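Local coordinates for protein glycoside hydrolase family 31 (Trueperella pyogenes, PDB 5I0F) that probably degrades cycloalternan as a glycoside hydrolase, cleaving its alpha-glucosidic linkages by way of a covalent glycosyl-enzyme intermediate, at residues A[237-242]-A[247-252]; A[182-185]-A[189-192]; A[165-170]-A[226-231]. All coordinates share one frame; numbering follows the deposited sequence. Where two conformers were deposited one is given.

Interaction 1. Residues A[237-242]-A[247-252]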
loop_
_atom_site.group_PDB
_atom_site.type_symbol
_atom_site.label_atom_id
_atom_site.label_comp_id
_atom_site.label_asym_id
_atom_site.label_seq_id
_atom_site.Cartn_x
_atom_site.Cartn_y
_atom_site.Cartn_z
ATOM N N TRP A 237 -1.487 -9.586 13.883
ATOM C CA TRP A 237 -2.847 -9.128 14.158
ATOM C C TRP A 237 -2.862 -8.422 15.523
ATOM O O TRP A 237 -2.071 -8.774 16.438
ATOM C CB TRP A 237 -3.803 -10.308 14.208
ATOM C CG TRP A 237 -4.010 -11.096 12.949
ATOM C CD1 TRP A 237 -5.079 -11.006 12.101
ATOM C CD2 TRP A 237 -3.191 -12.146 12.447
ATOM N NE1 TRP A 237 -4.964 -11.921 11.090
ATOM C CE2 TRP A 237 -3.812 -12.637 11.277
ATOM C CE3 TRP A 237 -1.988 -12.734 12.878
ATOM C CZ2 TRP A 237 -3.271 -13.686 10.517
ATOM C CZ3 TRP A 237 -1.446 -13.782 12.123
ATOM C CH2 TRP A 237 -2.091 -14.249 10.958
ATOM N N TYR A 238 -3.760 -7.447 15.655
ATOM C CA TYR A 238 -3.843 -6.561 16.833
ATOM C C TYR A 238 -5.297 -6.384 17.234
ATOM O O TYR A 238 -6.146 -5.998 16.403
ATOM C CB TYR A 238 -3.183 -5.179 16.552
ATOM C CG TYR A 238 -1.769 -5.348 16.072
ATOM C CD1 TYR A 238 -0.725 -5.504 16.980
ATOM C CD2 TYR A 238 -1.472 -5.433 14.709
ATOM C CE1 TYR A 238 0.568 -5.727 16.540
ATOM C CE2 TYR A 238 -0.181 -5.658 14.260
ATOM C CZ TYR A 238 0.830 -5.806 15.182
ATOM O OH TYR A 238 2.104 -6.020 14.764
ATOM N N ASP A 239 -5.587 -6.701 18.493
ATOM C CA ASP A 239 -6.863 -6.395 19.131
ATOM C C ASP A 239 -6.536 -5.308 20.141
ATOM O O ASP A 239 -5.971 -5.580 21.220
ATOM C CB ASP A 239 -7.417 -7.659 19.792
ATOM C CG ASP A 239 -8.798 -7.474 20.371
ATOM O OD1 ASP A 239 -9.075 -6.465 21.024
ATOM O OD2 ASP A 239 -9.620 -8.373 20.190
ATOM N N VAL A 240 -6.826 -4.072 19.761
ATOM C CA VAL A 240 -6.297 -2.921 20.470
ATOM C C VAL A 240 -7.306 -2.510 21.535
ATOM O O VAL A 240 -8.021 -1.511 21.406
ATOM C CB VAL A 240 -5.939 -1.755 19.544
ATOM C CG1 VAL A 240 -5.160 -0.688 20.313
ATOM C CG2 VAL A 240 -5.109 -2.257 18.357
ATOM N N ALA A 241 -7.347 -3.310 22.589
ATOM C CA ALA A 241 -8.263 -3.072 23.696
ATOM C C ALA A 241 -9.734 -3.044 23.259
ATOM O O ALA A 241 -10.523 -2.225 23.776
ATOM C CB ALA A 241 -7.878 -1.789 24.446
ATOM N N ALA A 242 -10.090 -3.918 22.316
ATOM C CA ALA A 242 -11.464 -4.058 21.849
ATOM C C ALA A 242 -12.124 -5.152 22.687
ATOM O O ALA A 242 -13.123 -4.902 23.338
ATOM C CB ALA A 242 -11.508 -4.410 20.366
ATOM N N ARG A 247 -6.111 -4.318 27.407
ATOM C CA ARG A 247 -5.085 -5.167 26.811
ATOM C C ARG A 247 -5.010 -4.964 25.306
ATOM O O ARG A 247 -6.039 -4.970 24.620
ATOM C CB ARG A 247 -5.367 -6.636 27.102
ATOM C CG ARG A 247 -5.233 -7.052 28.550
ATOM C CD ARG A 247 -3.786 -7.102 29.011
ATOM N NE ARG A 247 -3.632 -7.422 30.427
ATOM C CZ ARG A 247 -3.706 -6.564 31.443
ATOM N NH1 ARG A 247 -3.958 -5.265 31.249
ATOM N NH2 ARG A 247 -3.536 -7.015 32.690
ATOM N N ILE A 248 -3.785 -4.793 24.817
ATOM C CA ILE A 248 -3.453 -4.951 23.395
ATOM C C ILE A 248 -3.045 -6.414 23.204
ATOM O O ILE A 248 -1.990 -6.834 23.674
ATOM C CB ILE A 248 -2.315 -4.005 22.960
ATOM C CG1 ILE A 248 -2.680 -2.549 23.299
ATOM C CG2 ILE A 248 -2.028 -4.166 21.479
ATOM C CD1 ILE A 248 -1.641 -1.525 22.899
ATOM N N LEU A 249 -3.891 -7.185 22.536
ATOM C CA LEU A 249 -3.600 -8.579 22.229
ATOM C C LEU A 249 -2.938 -8.630 20.864
ATOM O O LEU A 249 -3.474 -8.081 19.894
ATOM C CB LEU A 249 -4.879 -9.409 22.199
ATOM C CG LEU A 249 -5.867 -9.203 23.347
ATOM C CD1 LEU A 249 -7.080 -10.107 23.168
ATOM C CD2 LEU A 249 -5.203 -9.438 24.690
ATOM N N ILE A 250 -1.771 -9.269 20.805
ATOM C CA ILE A 250 -0.952 -9.340 19.603
ATOM C C ILE A 250 -0.859 -10.803 19.235
ATOM O O ILE A 250 -0.548 -11.626 20.093
ATOM C CB ILE A 250 0.458 -8.768 19.870
ATOM C CG1 ILE A 250 0.336 -7.292 20.270
ATOM C CG2 ILE A 250 1.359 -8.870 18.629
ATOM C CD1 ILE A 250 1.648 -6.623 20.587
ATOM N N GLU A 251 -1.111 -11.125 17.972
ATOM C CA GLU A 251 -0.919 -12.471 17.448
ATOM C C GLU A 251 0.056 -12.393 16.265
ATOM O O GLU A 251 -0.032 -11.495 15.437
ATOM C CB GLU A 251 -2.260 -13.075 17.053
ATOM C CG GLU A 251 -2.221 -14.558 16.741
ATOM C CD GLU A 251 -3.587 -15.248 16.842
ATOM O OE1 GLU A 251 -3.734 -16.339 16.239
ATOM O OE2 GLU A 251 -4.507 -14.722 17.510
ATOM N N VAL A 252 0.985 -13.342 16.211
ATOM C CA VAL A 252 2.107 -13.299 15.302
ATOM C C VAL A 252 2.199 -14.639 14.577
ATOM O O VAL A 252 2.216 -15.711 15.220
ATOM C CB VAL A 252 3.409 -13.056 16.092
ATOM C CG1 VAL A 252 4.602 -12.953 15.165
ATOM C CG2 VAL A 252 3.287 -11.819 16.978
HETATM O O HOH W 1 -8.260 -6.686 23.823
#
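Residues 237-240 run antiparallel to 247-252, the two arms of a beta hairpin with axes 4.7 Å apart and strand directions 168° apart. Trp237–Glu251 and Asp239–Leu249 are the hydrogen-bonded pairs, each closed by two backbone bonds; the straightest runs from Asp239 N to Leu249 O (2.9 Å, 174° at the hydrogen). Near the turn, Ala241 N reaches Arg247 O only weakly.

The side chains alternate between the faces. On one, the Tyr238 ring meets Ile250 obliquely, CE1 lying 3.9 Å from CG2, while Val240 CG1 approaches Ile248 CG1 at 4.3 Å. On the other, the indole of Trp237 brings its CE3 edge to within 3.5 Å of Glu251 O. Asp239, its carboxylate anti to the backbone N (chi1 -175°), turns toward the hairpin end: OD1 accepts from Ala242 N at 3.0 Å, an Asx motif, and a water joins OD1 to Arg247 O. Its OD2 is held by Arg191 and Thr243.

Strand 191-194 continues the sheet beyond 236-240, and strand 160-168 beyond 247-253. Strand 225-230, from the five-stranded sheet packed against this one, lies on the face bearing Tyr238 and Ile250.

Interaction 2. Residues A[182-185]-A[189-192]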
loop_
_atom_site.group_PDB
_atom_site.type_symbol
_atom_site.label_atom_id
_atom_site.label_comp_id
_atom_site.label_asym_id
_atom_site.label_seq_id
_atom_site.Cartn_x
_atom_site.Cartn_y
_atom_site.Cartn_z
ATOM N N TYR A 182 -6.404 4.350 7.123
ATOM C CA TYR A 182 -7.378 5.182 6.425
ATOM C C TYR A 182 -8.681 5.417 7.190
ATOM O O TYR A 182 -9.524 6.194 6.750
ATOM C CB TYR A 182 -7.729 4.498 5.099
ATOM C CG TYR A 182 -6.570 4.392 4.135
ATOM C CD1 TYR A 182 -5.609 3.383 4.269
ATOM C CD2 TYR A 182 -6.458 5.257 3.061
ATOM C CE1 TYR A 182 -4.548 3.276 3.378
ATOM C CE2 TYR A 182 -5.413 5.147 2.182
ATOM C CZ TYR A 182 -4.466 4.143 2.344
ATOM O OH TYR A 182 -3.438 4.010 1.453
ATOM N N ASP A 183 -8.847 4.738 8.313
ATOM C CA ASP A 183 -10.114 4.726 9.037
ATOM C C ASP A 183 -10.117 5.731 10.148
ATOM O O ASP A 183 -11.021 6.559 10.215
ATOM C CB ASP A 183 -10.520 3.312 9.517
ATOM C CG ASP A 183 -9.409 2.533 10.229
ATOM O OD1 ASP A 183 -8.281 3.038 10.437
ATOM O OD2 ASP A 183 -9.702 1.370 10.604
ATOM N N GLN A 184 -9.121 5.683 11.025
ATOM C CA GLN A 184 -9.033 6.674 12.108
ATOM C C GLN A 184 -7.619 6.761 12.640
ATOM O O GLN A 184 -6.811 5.817 12.494
ATOM C CB GLN A 184 -10.044 6.367 13.237
ATOM C CG GLN A 184 -9.987 4.950 13.761
ATOM C CD GLN A 184 -11.180 4.598 14.666
ATOM O OE1 GLN A 184 -12.309 4.488 14.221
ATOM N NE2 GLN A 184 -10.911 4.399 15.923
ATOM N N LEU A 185 -7.317 7.905 13.246
ATOM C CA LEU A 185 -5.986 8.162 13.806
ATOM C C LEU A 185 -5.694 7.273 15.017
ATOM O O LEU A 185 -4.642 6.615 15.082
ATOM C CB LEU A 185 -5.855 9.635 14.214
ATOM C CG LEU A 185 -4.590 10.090 14.952
ATOM C CD1 LEU A 185 -3.382 9.901 14.072
ATOM C CD2 LEU A 185 -4.692 11.544 15.406
ATOM N N GLY A 189 -9.660 0.458 20.393
ATOM C CA GLY A 189 -11.011 -0.036 20.148
ATOM C C GLY A 189 -11.190 -0.895 18.901
ATOM O O GLY A 189 -12.255 -1.485 18.710
ATOM N N LEU A 190 -10.165 -0.948 18.044
ATOM C CA LEU A 190 -10.242 -1.629 16.766
ATOM C C LEU A 190 -9.465 -2.942 16.799
ATOM O O LEU A 190 -8.526 -3.104 17.598
ATOM C CB LEU A 190 -9.672 -0.745 15.639
ATOM C CG LEU A 190 -10.311 0.631 15.396
ATOM C CD1 LEU A 190 -9.658 1.312 14.183
ATOM C CD2 LEU A 190 -11.817 0.517 15.226
ATOM N N ARG A 191 -9.887 -3.863 15.944
ATOM C CA ARG A 191 -9.114 -5.050 15.609
ATOM C C ARG A 191 -8.617 -4.860 14.177
ATOM O O ARG A 191 -9.390 -4.498 13.285
ATOM C CB ARG A 191 -9.944 -6.324 15.696
ATOM C CG ARG A 191 -10.600 -6.548 17.056
ATOM C CD ARG A 191 -11.458 -7.811 17.102
ATOM N NE ARG A 191 -12.131 -7.880 18.403
ATOM C CZ ARG A 191 -13.275 -7.272 18.744
ATOM N NH1 ARG A 191 -13.983 -6.564 17.864
ATOM N NH2 ARG A 191 -13.734 -7.391 19.999
ATOM N N LEU A 192 -7.341 -5.106 13.960
ATOM C CA LEU A 192 -6.737 -4.921 12.637
ATOM C C LEU A 192 -5.611 -5.913 12.415
ATOM O O LEU A 192 -5.393 -6.796 13.229
ATOM C CB LEU A 192 -6.249 -3.482 12.499
ATOM C CG LEU A 192 -5.152 -3.103 13.490
ATOM C CD1 LEU A 192 -4.091 -2.293 12.807
ATOM C CD2 LEU A 192 -5.689 -2.357 14.683
#
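The side-chain amide of Gln184 and the carboxylate of Asp183 are the two flat groups here, and the isobutyl end of Leu190 is set against a face of each. Over the amide, Leu190 CG, CD1 and CD2 all stand roughly level above one face, so the branched end lies flat on it; CD1 comes to 3.7 Å from Gln184 CD, and CG to 3.9 Å from Gln184 NE2. The carboxylate is met less squarely: CD1 sits above its plane on the OD2 side, 3.6 Å from Asp183 OD2. Gln184 N approaches Asp183 OD1 from that same side, 38° out of the plane, in a hydrogen bond of 2.8 Å. The two planes are strongly inclined to each other, and the CD1 methyl fits into the angle between them.

Both polar residues place CG between the backbone N and the carbonyl carbon (chi1 48° for Asp183, 52° for Gln184), and Gln184 then extends so that its amide faces the leucine. Leu190 comes from the opposite direction, out of the segment that leads into edge strand 191-194, and the contact closes off the short turn 186-188 within the surface connection between strands 174-179 and 191-194.

Neighbours hold the polar groups in place: His207 bonds to Asp183 OD2, Gln187 to Asp183 OD1, and the carbonyl of Asp186 accepts from Gln184 NE2. No hydrogen bond crosses between the segments. Both carboxylate oxygens of Asp183 and the NE2 of Gln184 are thus bonded by residues other than the leucine, whose contribution is van der Waals packing on the amide face, perhaps with a slight attraction between the methyl hydrogens and the carboxylate oxygen.

Interaction 3. Residues A[165-170]-A[226-231]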
loop_
_atom_site.group_PDB
_atom_site.type_symbol
_atom_site.label_atom_id
_atom_site.label_comp_id
_atom_site.label_asym_id
_atom_site.label_seq_id
_atom_site.Cartn_x
_atom_site.Cartn_y
_atom_site.Cartn_z
ATOM N N PHE A 165 0.093 -12.945 22.647
ATOM C CA PHE A 165 0.499 -12.386 23.934
ATOM C C PHE A 165 -0.120 -10.997 24.082
ATOM O O PHE A 165 -0.746 -10.497 23.141
ATOM C CB PHE A 165 2.033 -12.379 24.067
ATOM C CG PHE A 165 2.731 -11.506 23.077
ATOM C CD1 PHE A 165 3.107 -12.003 21.829
ATOM C CD2 PHE A 165 2.999 -10.175 23.379
ATOM C CE1 PHE A 165 3.758 -11.182 20.910
ATOM C CE2 PHE A 165 3.639 -9.350 22.464
ATOM C CZ PHE A 165 4.025 -9.858 21.228
ATOM N N ALA A 166 0.023 -10.402 25.259
ATOM C CA ALA A 166 -0.646 -9.143 25.568
ATOM C C ALA A 166 0.280 -8.112 26.163
ATOM O O ALA A 166 1.273 -8.442 26.837
ATOM C CB ALA A 166 -1.820 -9.376 26.496
ATOM N N LEU A 167 -0.070 -6.853 25.898
ATOM C CA LEU A 167 0.538 -5.698 26.536
ATOM C C LEU A 167 -0.529 -4.885 27.265
ATOM O O LEU A 167 -1.668 -4.726 26.780
ATOM C CB LEU A 167 1.201 -4.799 25.497
ATOM C CG LEU A 167 2.146 -5.444 24.493
ATOM C CD1 LEU A 167 2.647 -4.352 23.562
ATOM C CD2 LEU A 167 3.309 -6.112 25.196
ATOM N N ARG A 168 -0.146 -4.326 28.414
ATOM C CA ARG A 168 -1.042 -3.497 29.201
ATOM C C ARG A 168 -1.165 -2.073 28.616
ATOM O O ARG A 168 -0.162 -1.464 28.260
ATOM C CB ARG A 168 -0.531 -3.432 30.642
ATOM C CG ARG A 168 -1.505 -2.779 31.617
ATOM C CD ARG A 168 -1.107 -3.036 33.069
ATOM N NE ARG A 168 0.185 -2.433 33.344
ATOM C CZ ARG A 168 0.403 -1.134 33.574
ATOM N NH1 ARG A 168 1.647 -0.724 33.805
ATOM N NH2 ARG A 168 -0.599 -0.235 33.607
ATOM N N ILE A 169 -2.387 -1.548 28.558
ATOM C CA ILE A 169 -2.649 -0.151 28.172
ATOM C C ILE A 169 -3.461 0.486 29.286
ATOM O O ILE A 169 -4.288 -0.179 29.899
ATOM C CB ILE A 169 -3.358 -0.051 26.788
ATOM C CG1 ILE A 169 -3.609 1.391 26.366
ATOM C CG2 ILE A 169 -4.686 -0.812 26.751
ATOM C CD1 ILE A 169 -3.947 1.540 24.881
ATOM N N GLU A 170 -3.189 1.761 29.554
ATOM C CA GLU A 170 -3.845 2.521 30.627
ATOM C C GLU A 170 -4.991 3.387 30.089
ATOM O O GLU A 170 -5.097 3.636 28.885
ATOM C CB GLU A 170 -2.809 3.361 31.393
ATOM C CG GLU A 170 -1.759 2.467 32.050
ATOM C CD GLU A 170 -0.782 3.191 32.964
ATOM O OE1 GLU A 170 -0.742 4.427 32.962
ATOM O OE2 GLU A 170 -0.042 2.500 33.700
ATOM N N TRP A 226 5.067 5.467 25.036
ATOM C CA TRP A 226 5.879 4.279 24.826
ATOM C C TRP A 226 5.489 3.658 23.487
ATOM O O TRP A 226 4.548 4.105 22.843
ATOM C CB TRP A 226 5.738 3.289 25.982
ATOM C CG TRP A 226 4.372 2.768 26.201
ATOM C CD1 TRP A 226 3.351 3.395 26.860
ATOM C CD2 TRP A 226 3.870 1.490 25.809
ATOM N NE1 TRP A 226 2.243 2.589 26.882
ATOM C CE2 TRP A 226 2.529 1.416 26.241
ATOM C CE3 TRP A 226 4.410 0.404 25.102
ATOM C CZ2 TRP A 226 1.724 0.301 25.992
ATOM C CZ3 TRP A 226 3.605 -0.707 24.873
ATOM C CH2 TRP A 226 2.286 -0.752 25.315
ATOM N N GLY A 227 6.215 2.653 23.044
ATOM C CA GLY A 227 5.861 2.043 21.756
ATOM C C GLY A 227 6.422 0.659 21.652
ATOM O O GLY A 227 7.243 0.244 22.481
ATOM N N PHE A 228 5.968 -0.054 20.632
ATOM C CA PHE A 228 6.403 -1.419 20.417
ATOM C C PHE A 228 6.478 -1.730 18.936
ATOM O O PHE A 228 5.748 -1.149 18.137
ATOM C CB PHE A 228 5.469 -2.396 21.111
ATOM C CG PHE A 228 4.060 -2.347 20.617
ATOM C CD1 PHE A 228 3.145 -1.425 21.158
ATOM C CD2 PHE A 228 3.617 -3.245 19.646
ATOM C CE1 PHE A 228 1.845 -1.369 20.699
ATOM C CE2 PHE A 228 2.309 -3.190 19.185
ATOM C CZ PHE A 228 1.422 -2.249 19.711
ATOM N N HIS A 229 7.355 -2.670 18.605
ATOM C CA HIS A 229 7.573 -3.099 17.240
ATOM C C HIS A 229 7.827 -4.579 17.277
ATOM O O HIS A 229 8.819 -5.014 17.847
ATOM C CB HIS A 229 8.740 -2.335 16.616
ATOM C CG HIS A 229 9.279 -2.942 15.351
ATOM N ND1 HIS A 229 10.626 -3.032 15.096
ATOM C CD2 HIS A 229 8.657 -3.495 14.281
ATOM C CE1 HIS A 229 10.816 -3.596 13.920
ATOM N NE2 HIS A 229 9.634 -3.881 13.398
ATOM N N VAL A 230 6.931 -5.356 16.685
ATOM C CA VAL A 230 7.152 -6.782 16.586
ATOM C C VAL A 230 8.141 -6.934 15.417
ATOM O O VAL A 230 7.804 -6.609 14.292
ATOM C CB VAL A 230 5.849 -7.567 16.323
ATOM C CG1 VAL A 230 6.105 -9.076 16.359
ATOM C CG2 VAL A 230 4.765 -7.188 17.330
ATOM N N GLU A 231 9.360 -7.395 15.698
ATOM C CA GLU A 231 10.424 -7.424 14.689
ATOM C C GLU A 231 10.305 -8.656 13.800
ATOM O O GLU A 231 10.975 -9.665 13.989
ATOM C CB GLU A 231 11.838 -7.302 15.298
ATOM C CG GLU A 231 12.855 -6.793 14.258
ATOM C CD GLU A 231 14.229 -6.508 14.834
ATOM O OE1 GLU A 231 15.215 -7.055 14.321
ATOM O OE2 GLU A 231 14.352 -5.753 15.801
#
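Leu167 meets Phe228 and Trp226 between the two layers of a beta-sandwich: strand 160-168 belongs to a six-stranded sheet and strand 225-230 to a five-stranded one. The axes of the segments 165-168 and 226-230 are 10.5 Å apart at closest and run nearly antiparallel, a spacing bridged by side chains.

Leu167 CD1 stands over one face of the Phe228 ring, 4.0 Å from its centroid and 19° off the normal, a CH-pi contact. The same methyl meets the indole edge of Trp226 in plane, CZ3 lying 4.0 Å away. With CG anti to the carbonyl carbon (chi1 -50°), Leu167 extends its methyl into this aromatic corner. Farther along, Trp226 CZ2 comes within 3.4 Å of Arg168 O, an oxygen that accepts a hydrogen bond from Arg145.

The next shell fixes the rings. Glu173 accepts from Trp226 NE1, Val218 of the adjacent strand 212-219 touches both aromatic residues, and Ile250 packs on Phe228 from the strand beside Leu167.

At the outer margin the backbone leaves the strand, and Arg168 reaches the side chain of Glu170, two residues on, in a salt bridge: NH2 gives a nearly straight bond of 2.8 Å to OE2, in the guanidinium plane and on the anti lone pair of the carboxylate oxygen.

In the fold
Interaction 1 stands between the other two. Its centre lies 9 Å from that of interaction 3 and 12 Å from that of interaction 2. Sheet bonds carry it both ways: probable hydrogen bonds run from Ile250 N to Phe165 O (2.8 Å) and from Gly189 N to Val240 O (2.8 Å). Interactions 2 and 3 stay about 7 Å apart at their nearest atoms, although 182-192 lies inside the chain loop that interaction 3 closes. No residue of the three contacts lines the glycan pocket, but strand 191-194 leads on to Glu198 and Tyr200, which do, and strand 247-253 ends at Asp253, a calcium ligand.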